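Local coordinates for protein soluble lytic murein transglycosylase (Pseudomonas aeruginosa, PDB 5OHU) that turns over bacterial peptidoglycan as a lytic transglycosylase, cutting its glycan strands both from their ends and internally, at residues R101-L106 / K113-Y118; A480-E485 / W495-T500; K487-H492 / L553-L558. All blocks are in the same frame, centred on the assembly; numbering follows the deposited sequence.

Contact 1. Residues R101-L106 / K113-Y118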
loop_
_atom_site.group_PDB
_atom_site.type_symbol
_atom_site.label_atom_id
_atom_site.label_comp_id
_atom_site.label_asym_id
_atom_site.label_seq_id
_atom_site.Cartn_x
_atom_site.Cartn_y
_atom_site.Cartn_z
ATOM N N ARG A 101 9.118 -21.622 -14.505
ATOM C CA ARG A 101 9.013 -23.050 -14.790
ATOM C C ARG A 101 10.178 -23.550 -15.636
ATOM O O ARG A 101 10.770 -24.594 -15.346
ATOM C CB ARG A 101 7.701 -23.318 -15.506
ATOM C CG ARG A 101 6.585 -23.502 -14.568
ATOM C CD ARG A 101 5.303 -23.142 -15.218
ATOM N NE ARG A 101 4.275 -23.075 -14.192
ATOM C CZ ARG A 101 3.039 -22.662 -14.402
ATOM N NH1 ARG A 101 2.694 -22.255 -15.611
ATOM N NH2 ARG A 101 2.183 -22.639 -13.392
ATOM N N TRP A 102 10.517 -22.820 -16.691
ATOM C CA TRP A 102 11.624 -23.238 -17.542
ATOM C C TRP A 102 12.955 -23.209 -16.790
ATOM O O TRP A 102 13.710 -24.189 -16.816
ATOM C CB TRP A 102 11.675 -22.361 -18.777
ATOM C CG TRP A 102 12.623 -22.833 -19.777
ATOM C CD1 TRP A 102 12.726 -24.092 -20.277
ATOM C CD2 TRP A 102 13.628 -22.054 -20.428
ATOM N NE1 TRP A 102 13.747 -24.151 -21.191
ATOM C CE2 TRP A 102 14.309 -22.907 -21.309
ATOM C CE3 TRP A 102 14.021 -20.715 -20.339
ATOM C CZ2 TRP A 102 15.361 -22.469 -22.110
ATOM C CZ3 TRP A 102 15.052 -20.279 -21.135
ATOM C CH2 TRP A 102 15.710 -21.150 -22.012
ATOM N N LEU A 103 13.257 -22.098 -16.100
ATOM C CA LEU A 103 14.528 -21.999 -15.374
ATOM C C LEU A 103 14.655 -23.107 -14.333
ATOM O O LEU A 103 15.752 -23.629 -14.098
ATOM C CB LEU A 103 14.681 -20.618 -14.717
ATOM C CG LEU A 103 15.136 -19.400 -15.563
ATOM C CD1 LEU A 103 16.632 -19.354 -15.738
ATOM C CD2 LEU A 103 14.535 -19.437 -16.949
ATOM N N ARG A 104 13.539 -23.484 -13.712
ATOM C CA ARG A 104 13.514 -24.640 -12.819
ATOM C C ARG A 104 13.955 -25.911 -13.551
ATOM O O ARG A 104 14.860 -26.631 -13.098
ATOM C CB ARG A 104 12.098 -24.771 -12.260
ATOM C CG ARG A 104 11.896 -25.651 -11.080
ATOM C CD ARG A 104 10.389 -25.789 -10.820
ATOM N NE ARG A 104 9.822 -24.694 -10.035
ATOM C CZ ARG A 104 8.600 -24.195 -10.220
ATOM N NH1 ARG A 104 7.822 -24.668 -11.191
ATOM N NH2 ARG A 104 8.153 -23.218 -9.442
ATOM N N LEU A 105 13.347 -26.190 -14.707
ATOM C CA LEU A 105 13.812 -27.300 -15.534
ATOM C C LEU A 105 15.303 -27.184 -15.854
ATOM O O LEU A 105 16.055 -28.159 -15.717
ATOM C CB LEU A 105 12.997 -27.376 -16.821
ATOM C CG LEU A 105 11.534 -27.809 -16.652
ATOM C CD1 LEU A 105 10.834 -27.801 -18.001
ATOM C CD2 LEU A 105 11.423 -29.190 -15.995
ATOM N N LEU A 106 15.753 -26.003 -16.295
ATOM C CA LEU A 106 17.149 -25.873 -16.718
ATOM C C LEU A 106 18.096 -26.195 -15.576
ATOM O O LEU A 106 19.142 -26.834 -15.773
ATOM C CB LEU A 106 17.425 -24.460 -17.231
ATOM C CG LEU A 106 16.690 -23.998 -18.477
ATOM C CD1 LEU A 106 16.967 -22.534 -18.688
ATOM C CD2 LEU A 106 17.119 -24.866 -19.694
ATOM N N LYS A 113 24.432 -22.956 -18.111
ATOM C CA LYS A 113 24.750 -21.867 -19.029
ATOM C C LYS A 113 23.488 -21.184 -19.540
ATOM O O LYS A 113 23.447 -19.954 -19.666
ATOM C CB LYS A 113 25.588 -22.381 -20.199
ATOM C CG LYS A 113 27.030 -22.715 -19.842
ATOM C CD LYS A 113 27.817 -23.134 -21.083
ATOM C CE LYS A 113 29.307 -23.284 -20.804
ATOM N NZ LYS A 113 29.652 -24.647 -20.305
ATOM N N THR A 114 22.454 -21.963 -19.839
ATOM C CA THR A 114 21.183 -21.396 -20.269
ATOM C C THR A 114 20.436 -20.758 -19.100
ATOM O O THR A 114 19.780 -19.729 -19.267
ATOM C CB THR A 114 20.329 -22.486 -20.917
ATOM O OG1 THR A 114 21.114 -23.185 -21.893
ATOM C CG2 THR A 114 19.110 -21.881 -21.580
ATOM N N PHE A 115 20.518 -21.365 -17.918
ATOM C CA PHE A 115 19.912 -20.768 -16.732
ATOM C C PHE A 115 20.423 -19.346 -16.507
ATOM O O PHE A 115 19.626 -18.413 -16.376
ATOM C CB PHE A 115 20.183 -21.631 -15.503
ATOM C CG PHE A 115 19.609 -21.070 -14.228
ATOM C CD1 PHE A 115 20.346 -20.204 -13.440
ATOM C CD2 PHE A 115 18.344 -21.440 -13.803
ATOM C CE1 PHE A 115 19.815 -19.677 -12.261
ATOM C CE2 PHE A 115 17.805 -20.928 -12.638
ATOM C CZ PHE A 115 18.545 -20.051 -11.852
ATOM N N VAL A 116 21.750 -19.158 -16.465
ATOM C CA VAL A 116 22.239 -17.822 -16.143
ATOM C C VAL A 116 22.004 -16.847 -17.276
ATOM O O VAL A 116 21.945 -15.640 -17.031
ATOM C CB VAL A 116 23.726 -17.762 -15.729
ATOM C CG1 VAL A 116 23.942 -18.457 -14.402
ATOM C CG2 VAL A 116 24.681 -18.272 -16.829
ATOM N N ASN A 117 21.859 -17.315 -18.508
ATOM C CA ASN A 117 21.547 -16.371 -19.570
ATOM C C ASN A 117 20.174 -15.752 -19.357
ATOM O O ASN A 117 19.923 -14.632 -19.806
ATOM C CB ASN A 117 21.604 -17.054 -20.939
ATOM C CG ASN A 117 23.018 -17.256 -21.436
ATOM O OD1 ASN A 117 23.975 -16.746 -20.849
ATOM N ND2 ASN A 117 23.158 -17.985 -22.545
ATOM N N TYR A 118 19.274 -16.465 -18.688
ATOM C CA TYR A 118 17.899 -16.017 -18.551
ATOM C C TYR A 118 17.458 -15.719 -17.134
ATOM O O TYR A 118 16.345 -15.206 -16.963
ATOM C CB TYR A 118 16.939 -17.048 -19.165
ATOM C CG TYR A 118 17.006 -16.974 -20.658
ATOM C CD1 TYR A 118 16.236 -16.065 -21.356
ATOM C CD2 TYR A 118 17.905 -17.756 -21.359
ATOM C CE1 TYR A 118 16.327 -15.970 -22.719
ATOM C CE2 TYR A 118 18.006 -17.667 -22.715
ATOM C CZ TYR A 118 17.205 -16.780 -23.394
ATOM O OH TYR A 118 17.307 -16.689 -24.758
#
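Leu103 of helix 95-108 inserts its branched end between Phe115 and Tyr118 of helix 112-118. From the base outward, its CB lies 3.8 Å from Phe115 CE2, and CG is a little farther from the same ring, near CD2. At the fork the two methyls part. The leucine and phenylalanine side chains cross at about a right angle, and CD1 comes 3.3 Å from Phe115 CD2 and 3.2 Å from Phe115 O; CD2 turns instead to the first carbon of the next aromatic, 4.0 Å from Tyr118 CB.

One turn along, Leu106 sets CD1 over the centre of the Trp102 indole, while the same methyl touches Thr114 CG2 at 3.7 Å. The indole is placed by its first torsion, CG anti to the backbone N (chi1 -171°), and its far rim reaches both Thr114 and Tyr118. Its CZ3 points at one face of the tyrosine ring, 3.8 Å from Tyr118 CD2, in a T-shaped stack with the planes at 68° and the centroids 5.4 Å apart.

The two segments run roughly antiparallel, their axes at 150°, as a helical hairpin in the all-helical N-terminal region, which in Slt70 relatives forms a superhelix. Helix 79-88 packs against the Trp102 and Tyr118 side, and helix 126-138 against Leu103 and Phe115. Thr114 meets the partner helix chiefly with its methyl, while OG1 is hydrogen-bonded to Asp111. With no hydrogen bond between the two segments, their cohesion rests on methyl and ring contacts and on one aromatic stack.

Contact 2. Residues A480-E485 / W495-T500. With PO4 (phosphate ion), chain I.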
loop_
_atom_site.group_PDB
_atom_site.type_symbol
_atom_site.label_atom_id
_atom_site.label_comp_id
_atom_site.label_asym_id
_atom_site.label_seq_id
_atom_site.Cartn_x
_atom_site.Cartn_y
_atom_site.Cartn_z
ATOM N N ALA A 480 -27.334 10.510 -11.383
ATOM C CA ALA A 480 -28.727 10.765 -11.024
ATOM C C ALA A 480 -29.094 10.058 -9.725
ATOM O O ALA A 480 -29.714 10.652 -8.837
ATOM C CB ALA A 480 -29.659 10.335 -12.166
ATOM N N THR A 481 -28.713 8.784 -9.597
ATOM C CA THR A 481 -28.948 8.058 -8.354
ATOM C C THR A 481 -28.111 8.617 -7.201
ATOM O O THR A 481 -28.591 8.686 -6.065
ATOM C CB THR A 481 -28.650 6.570 -8.547
ATOM O OG1 THR A 481 -29.434 6.065 -9.638
ATOM C CG2 THR A 481 -28.989 5.788 -7.272
ATOM N N LEU A 482 -26.860 9.015 -7.460
ATOM C CA LEU A 482 -26.046 9.583 -6.385
ATOM C C LEU A 482 -26.685 10.839 -5.799
ATOM O O LEU A 482 -26.765 10.990 -4.571
ATOM C CB LEU A 482 -24.637 9.878 -6.887
ATOM C CG LEU A 482 -23.679 8.694 -7.093
ATOM C CD1 LEU A 482 -22.301 9.178 -7.459
ATOM C CD2 LEU A 482 -23.534 7.924 -5.803
ATOM N N VAL A 483 -27.158 11.746 -6.661
ATOM C CA VAL A 483 -27.754 12.995 -6.200
ATOM C C VAL A 483 -29.080 12.730 -5.490
ATOM O O VAL A 483 -29.359 13.303 -4.429
ATOM C CB VAL A 483 -27.902 13.963 -7.394
ATOM C CG1 VAL A 483 -28.665 15.231 -7.002
ATOM C CG2 VAL A 483 -26.503 14.338 -7.933
ATOM N N ARG A 484 -29.902 11.835 -6.043
ATOM C CA ARG A 484 -31.186 11.512 -5.431
ATOM C C ARG A 484 -31.015 10.915 -4.034
ATOM O O ARG A 484 -31.661 11.354 -3.076
ATOM C CB ARG A 484 -31.963 10.557 -6.339
ATOM C CG ARG A 484 -33.237 10.046 -5.706
ATOM C CD ARG A 484 -33.979 9.112 -6.613
ATOM N NE ARG A 484 -34.053 9.683 -7.956
ATOM C CZ ARG A 484 -33.614 9.092 -9.063
ATOM N NH1 ARG A 484 -33.064 7.888 -8.985
ATOM N NH2 ARG A 484 -33.743 9.716 -10.232
ATOM N N GLU A 485 -30.153 9.910 -3.890
ATOM C CA GLU A 485 -30.030 9.289 -2.577
ATOM C C GLU A 485 -29.357 10.219 -1.594
ATOM O O GLU A 485 -29.702 10.220 -0.407
ATOM C CB GLU A 485 -29.299 7.951 -2.661
ATOM C CG GLU A 485 -29.930 7.020 -3.699
ATOM C CD GLU A 485 -31.266 6.463 -3.236
ATOM O OE1 GLU A 485 -31.438 6.281 -2.002
ATOM O OE2 GLU A 485 -32.154 6.246 -4.112
ATOM N N TRP A 495 -20.276 14.866 -1.153
ATOM C CA TRP A 495 -19.642 13.954 -0.212
ATOM C C TRP A 495 -19.782 12.508 -0.672
ATOM O O TRP A 495 -18.821 11.733 -0.605
ATOM C CB TRP A 495 -20.245 14.149 1.177
ATOM C CG TRP A 495 -19.483 13.465 2.276
ATOM C CD1 TRP A 495 -18.117 13.303 2.374
ATOM C CD2 TRP A 495 -20.046 12.830 3.430
ATOM N NE1 TRP A 495 -17.805 12.616 3.533
ATOM C CE2 TRP A 495 -18.969 12.314 4.196
ATOM C CE3 TRP A 495 -21.357 12.652 3.896
ATOM C CZ2 TRP A 495 -19.169 11.627 5.399
ATOM C CZ3 TRP A 495 -21.559 11.972 5.100
ATOM C CH2 TRP A 495 -20.467 11.477 5.840
ATOM N N ILE A 496 -20.957 12.131 -1.180
ATOM C CA ILE A 496 -21.146 10.746 -1.577
ATOM C C ILE A 496 -20.366 10.427 -2.860
ATOM O O ILE A 496 -19.824 9.324 -3.003
ATOM C CB ILE A 496 -22.651 10.448 -1.694
ATOM C CG1 ILE A 496 -22.908 8.953 -1.768
ATOM C CG2 ILE A 496 -23.249 11.099 -2.916
ATOM C CD1 ILE A 496 -24.386 8.620 -1.735
ATOM N N PHE A 497 -20.286 11.365 -3.805
ATOM C CA PHE A 497 -19.366 11.202 -4.926
ATOM C C PHE A 497 -17.934 11.017 -4.428
ATOM O O PHE A 497 -17.207 10.142 -4.911
ATOM C CB PHE A 497 -19.426 12.414 -5.854
ATOM C CG PHE A 497 -20.603 12.431 -6.772
ATOM C CD1 PHE A 497 -21.852 12.809 -6.310
ATOM C CD2 PHE A 497 -20.456 12.112 -8.112
ATOM C CE1 PHE A 497 -22.937 12.840 -7.155
ATOM C CE2 PHE A 497 -21.539 12.151 -8.968
ATOM C CZ PHE A 497 -22.781 12.516 -8.486
ATOM N N ALA A 498 -17.519 11.847 -3.459
ATOM C CA ALA A 498 -16.176 11.746 -2.893
ATOM C C ALA A 498 -15.931 10.386 -2.248
ATOM O O ALA A 498 -14.883 9.770 -2.462
ATOM C CB ALA A 498 -15.949 12.860 -1.868
ATOM N N ILE A 499 -16.874 9.913 -1.433
ATOM C CA ILE A 499 -16.696 8.625 -0.778
ATOM C C ILE A 499 -16.606 7.529 -1.829
ATOM O O ILE A 499 -15.763 6.627 -1.748
ATOM C CB ILE A 499 -17.848 8.381 0.217
ATOM C CG1 ILE A 499 -17.704 9.287 1.445
ATOM C CG2 ILE A 499 -17.983 6.885 0.575
ATOM C CD1 ILE A 499 -16.765 8.756 2.521
ATOM N N THR A 500 -17.451 7.615 -2.854
ATOM C CA THR A 500 -17.410 6.633 -3.929
ATOM C C THR A 500 -16.087 6.697 -4.679
ATOM O O THR A 500 -15.479 5.663 -4.971
ATOM C CB THR A 500 -18.583 6.874 -4.870
ATOM O OG1 THR A 500 -19.794 6.712 -4.134
ATOM C CG2 THR A 500 -18.556 5.901 -6.025
HETATM P P PO4 I . -27.889 4.878 -12.979
HETATM O O1 PO4 I . -29.258 4.250 -13.096
HETATM O O2 PO4 I . -27.322 5.103 -14.364
HETATM O O3 PO4 I . -26.988 3.928 -12.226
HETATM O O4 PO4 I . -27.988 6.198 -12.246
#
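Within the lysozyme-like transglycosylase domain, two consecutive helices, 479-488 and 493-504, meet where Leu482 lies over the ring of Phe497. The contact is a CH-pi interaction: Leu482 CD1 stands 3.4 Å from the ring centroid and only 9° off its normal, squarely over the face. Leu482 CB lies over the same face, nearer its rim, 3.4 Å from Phe497 CE1. CG beside the backbone N (chi1 -75°) directs the fork of the leucine to the second helix, and the other methyl, CD2, turns away from the ring and comes within 4.2 Å of Ile496 CG1. Val483 meets the phenylalanine differently, with CG2 at the ring edge near its plane, 3.9 Å from Phe497 CE1.

The segment axes cross at 126° and approach to 9.9 Å, and Leu482 has the largest share of the interface. In relatives of this family the helix equivalent to 493-504 carries the catalytic glutamate near its C-terminal end, and helix 493-504 is probably its counterpart here. Helix 547-564 packs against both helices, with Ile551 on Leu482 and Ala555 on Ile496.

The polar group at this interface is turned inward on its own helix. Thr500 OG1 donates a hydrogen bond of 2.8 Å to Ile496 O, which also accepts from Thr500 N on the opposite face of the carbonyl plane, so the hydroxyl is occupied even though it lies near Leu482 CD2. On another side of helix 479-488, Thr481 OG1 sits 3.0 Å from O4 of a phosphate ion, probably taken up from the crystallisation liquor; His478 also binds this phosphate, and Asp548 is a further partner of the threonine hydroxyl.

Contact 3. Residues K487-H492 / L553-L558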
loop_
_atom_site.group_PDB
_atom_site.type_symbol
_atom_site.label_atom_id
_atom_site.label_comp_id
_atom_site.label_asym_id
_atom_site.label_seq_id
_atom_site.Cartn_x
_atom_site.Cartn_y
_atom_site.Cartn_z
ATOM N N LYS A 487 -29.884 13.365 -1.558
ATOM C CA LYS A 487 -30.987 14.234 -1.171
ATOM C C LYS A 487 -31.916 13.532 -0.189
ATOM O O LYS A 487 -32.249 14.088 0.860
ATOM C CB LYS A 487 -31.758 14.683 -2.413
ATOM C CG LYS A 487 -32.935 15.591 -2.081
ATOM C CD LYS A 487 -33.437 16.359 -3.290
ATOM C CE LYS A 487 -34.818 16.912 -3.017
ATOM N NZ LYS A 487 -35.734 15.843 -2.505
ATOM N N ASN A 488 -32.336 12.299 -0.520
ATOM C CA ASN A 488 -33.174 11.498 0.376
ATOM C C ASN A 488 -32.577 11.352 1.771
ATOM O O ASN A 488 -33.303 11.412 2.770
ATOM C CB ASN A 488 -33.413 10.110 -0.217
ATOM C CG ASN A 488 -34.316 10.137 -1.437
ATOM O OD1 ASN A 488 -34.828 11.184 -1.837
ATOM N ND2 ASN A 488 -34.495 8.975 -2.048
ATOM N N ARG A 489 -31.266 11.149 1.868
ATOM C CA ARG A 489 -30.637 10.926 3.163
ATOM C C ARG A 489 -30.083 12.205 3.791
ATOM O O ARG A 489 -29.403 12.133 4.817
ATOM C CB ARG A 489 -29.534 9.865 3.026
ATOM C CG ARG A 489 -30.037 8.519 2.510
ATOM C CD ARG A 489 -30.770 7.753 3.585
ATOM N NE ARG A 489 -32.218 8.031 3.591
ATOM C CZ ARG A 489 -33.101 7.615 2.677
ATOM N NH1 ARG A 489 -32.717 6.867 1.650
ATOM N NH2 ARG A 489 -34.377 7.943 2.805
ATOM N N GLY A 490 -30.338 13.367 3.196
ATOM C CA GLY A 490 -29.871 14.609 3.808
ATOM C C GLY A 490 -28.373 14.839 3.790
ATOM O O GLY A 490 -27.834 15.489 4.702
ATOM N N LEU A 491 -27.684 14.340 2.765
ATOM C CA LEU A 491 -26.238 14.480 2.657
ATOM C C LEU A 491 -25.859 15.468 1.565
ATOM O O LEU A 491 -26.573 15.615 0.567
ATOM C CB LEU A 491 -25.566 13.132 2.357
ATOM C CG LEU A 491 -25.950 11.994 3.304
ATOM C CD1 LEU A 491 -25.214 10.729 2.915
ATOM C CD2 LEU A 491 -25.601 12.368 4.716
ATOM N N HIS A 492 -24.727 16.149 1.768
ATOM C CA HIS A 492 -24.118 16.896 0.673
ATOM C C HIS A 492 -23.784 15.900 -0.423
ATOM O O HIS A 492 -23.068 14.923 -0.180
ATOM C CB HIS A 492 -22.848 17.634 1.128
ATOM C CG HIS A 492 -23.056 18.646 2.217
ATOM N ND1 HIS A 492 -22.046 19.477 2.657
ATOM C CD2 HIS A 492 -24.143 18.957 2.964
ATOM C CE1 HIS A 492 -22.502 20.260 3.619
ATOM N NE2 HIS A 492 -23.771 19.962 3.830
ATOM N N LEU A 553 -28.002 1.571 -0.468
ATOM C CA LEU A 553 -27.535 1.104 0.835
ATOM C C LEU A 553 -26.333 1.892 1.318
ATOM O O LEU A 553 -26.230 2.185 2.512
ATOM C CB LEU A 553 -27.205 -0.386 0.784
ATOM C CG LEU A 553 -28.451 -1.200 0.428
ATOM C CD1 LEU A 553 -28.149 -2.682 0.121
ATOM C CD2 LEU A 553 -29.431 -1.089 1.584
ATOM N N GLY A 554 -25.416 2.248 0.420
ATOM C CA GLY A 554 -24.252 3.007 0.850
ATOM C C GLY A 554 -24.612 4.399 1.347
ATOM O O GLY A 554 -24.052 4.879 2.337
ATOM N N ALA A 555 -25.541 5.072 0.662
ATOM C CA ALA A 555 -25.979 6.394 1.108
ATOM C C ALA A 555 -26.650 6.314 2.466
ATOM O O ALA A 555 -26.418 7.171 3.328
ATOM C CB ALA A 555 -26.941 7.016 0.090
ATOM N N ALA A 556 -27.500 5.303 2.663
ATOM C CA ALA A 556 -28.163 5.132 3.949
ATOM C C ALA A 556 -27.147 4.897 5.064
ATOM O O ALA A 556 -27.168 5.582 6.091
ATOM C CB ALA A 556 -29.166 3.978 3.868
ATOM N N TYR A 557 -26.242 3.932 4.877
ATOM C CA TYR A 557 -25.227 3.676 5.896
ATOM C C TYR A 557 -24.384 4.921 6.162
ATOM O O TYR A 557 -24.136 5.279 7.320
ATOM C CB TYR A 557 -24.333 2.507 5.478
ATOM C CG TYR A 557 -23.205 2.326 6.458
ATOM C CD1 TYR A 557 -23.439 1.725 7.693
ATOM C CD2 TYR A 557 -21.923 2.763 6.158
ATOM C CE1 TYR A 557 -22.425 1.564 8.605
ATOM C CE2 TYR A 557 -20.896 2.612 7.063
ATOM C CZ TYR A 557 -21.154 2.012 8.286
ATOM O OH TYR A 557 -20.149 1.863 9.205
ATOM N N LEU A 558 -23.962 5.606 5.102
ATOM C CA LEU A 558 -23.188 6.833 5.255
ATOM C C LEU A 558 -23.949 7.877 6.072
ATOM O O LEU A 558 -23.349 8.617 6.865
ATOM C CB LEU A 558 -22.828 7.373 3.871
ATOM C CG LEU A 558 -21.926 8.599 3.757
ATOM C CD1 LEU A 558 -20.606 8.382 4.478
ATOM C CD2 LEU A 558 -21.694 8.912 2.290
#
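Arg489 and Leu491 reach across to helix 547-564 from the Schellman motif that ends helix 479-488. Gly490, with a positive phi of 70°, is the C-prime residue of that motif, and its N is hydrogen-bonded to Lys487 O at 3.1 Å. Glycine accepts this backbone geometry without strain, and the turn presents the side chains on either side of it to the same helix.

Arg489 touches with the aliphatic part of its chain rather than with its charge. The chain is folded at chi2 (-76°) and again at chi3 (91°), which sets the methylenes over the helix backbone: CG lies 3.9 Å from Ala555 O, and CD is 3.7 Å from Ala556 CA. The second bend carries the guanidinium back over its own segment, where one face lies above Asn488 CB, offset toward the rim of the group. The ion pair that NH1 forms with Glu485 is long and weak, so it probably adds little to fixing the group.

Small residues in segment 553-558 of helix 547-564 let the turn come near. Ala555 and Ala556 expose carbonyl and methyl surface to Arg489, while Thr530 and Phe534 of helix 524-534 also touch Ala556. Leu491, buried in contrast to the arginine, has CG beside the backbone N and CD1 anti to CA, which makes CD1 the methyl that reaches across. That methyl rests 3.8 Å from Ala555 O. Leu558 meets it obliquely with its branch point and one methyl: Leu491 CD1 is 4.0 Å from both Leu558 CG and Leu558 CD2.

Overall arrangement
Contacts 2 and 3 form one continuous packing unit, with centres about 8 Å apart: both draw on helix 479-488, and they meet through Glu485 on Ala555 and Trp495 on Leu558. Contact 1 stands apart, its centre about 53 Å from that of contact 2, on the opposite side of the chain's centre. Contacts 1 and 2 join helices close in sequence, but the first mixes an aromatic stack with methyl packing whereas the second turns on a methyl over a ring. All three are largely buried; contact 3, whose segments have 60 residues between them, is the one with a partly exposed arginine chain at its border, beside a buried leucine. None has a hydrogen bond across its protein segments.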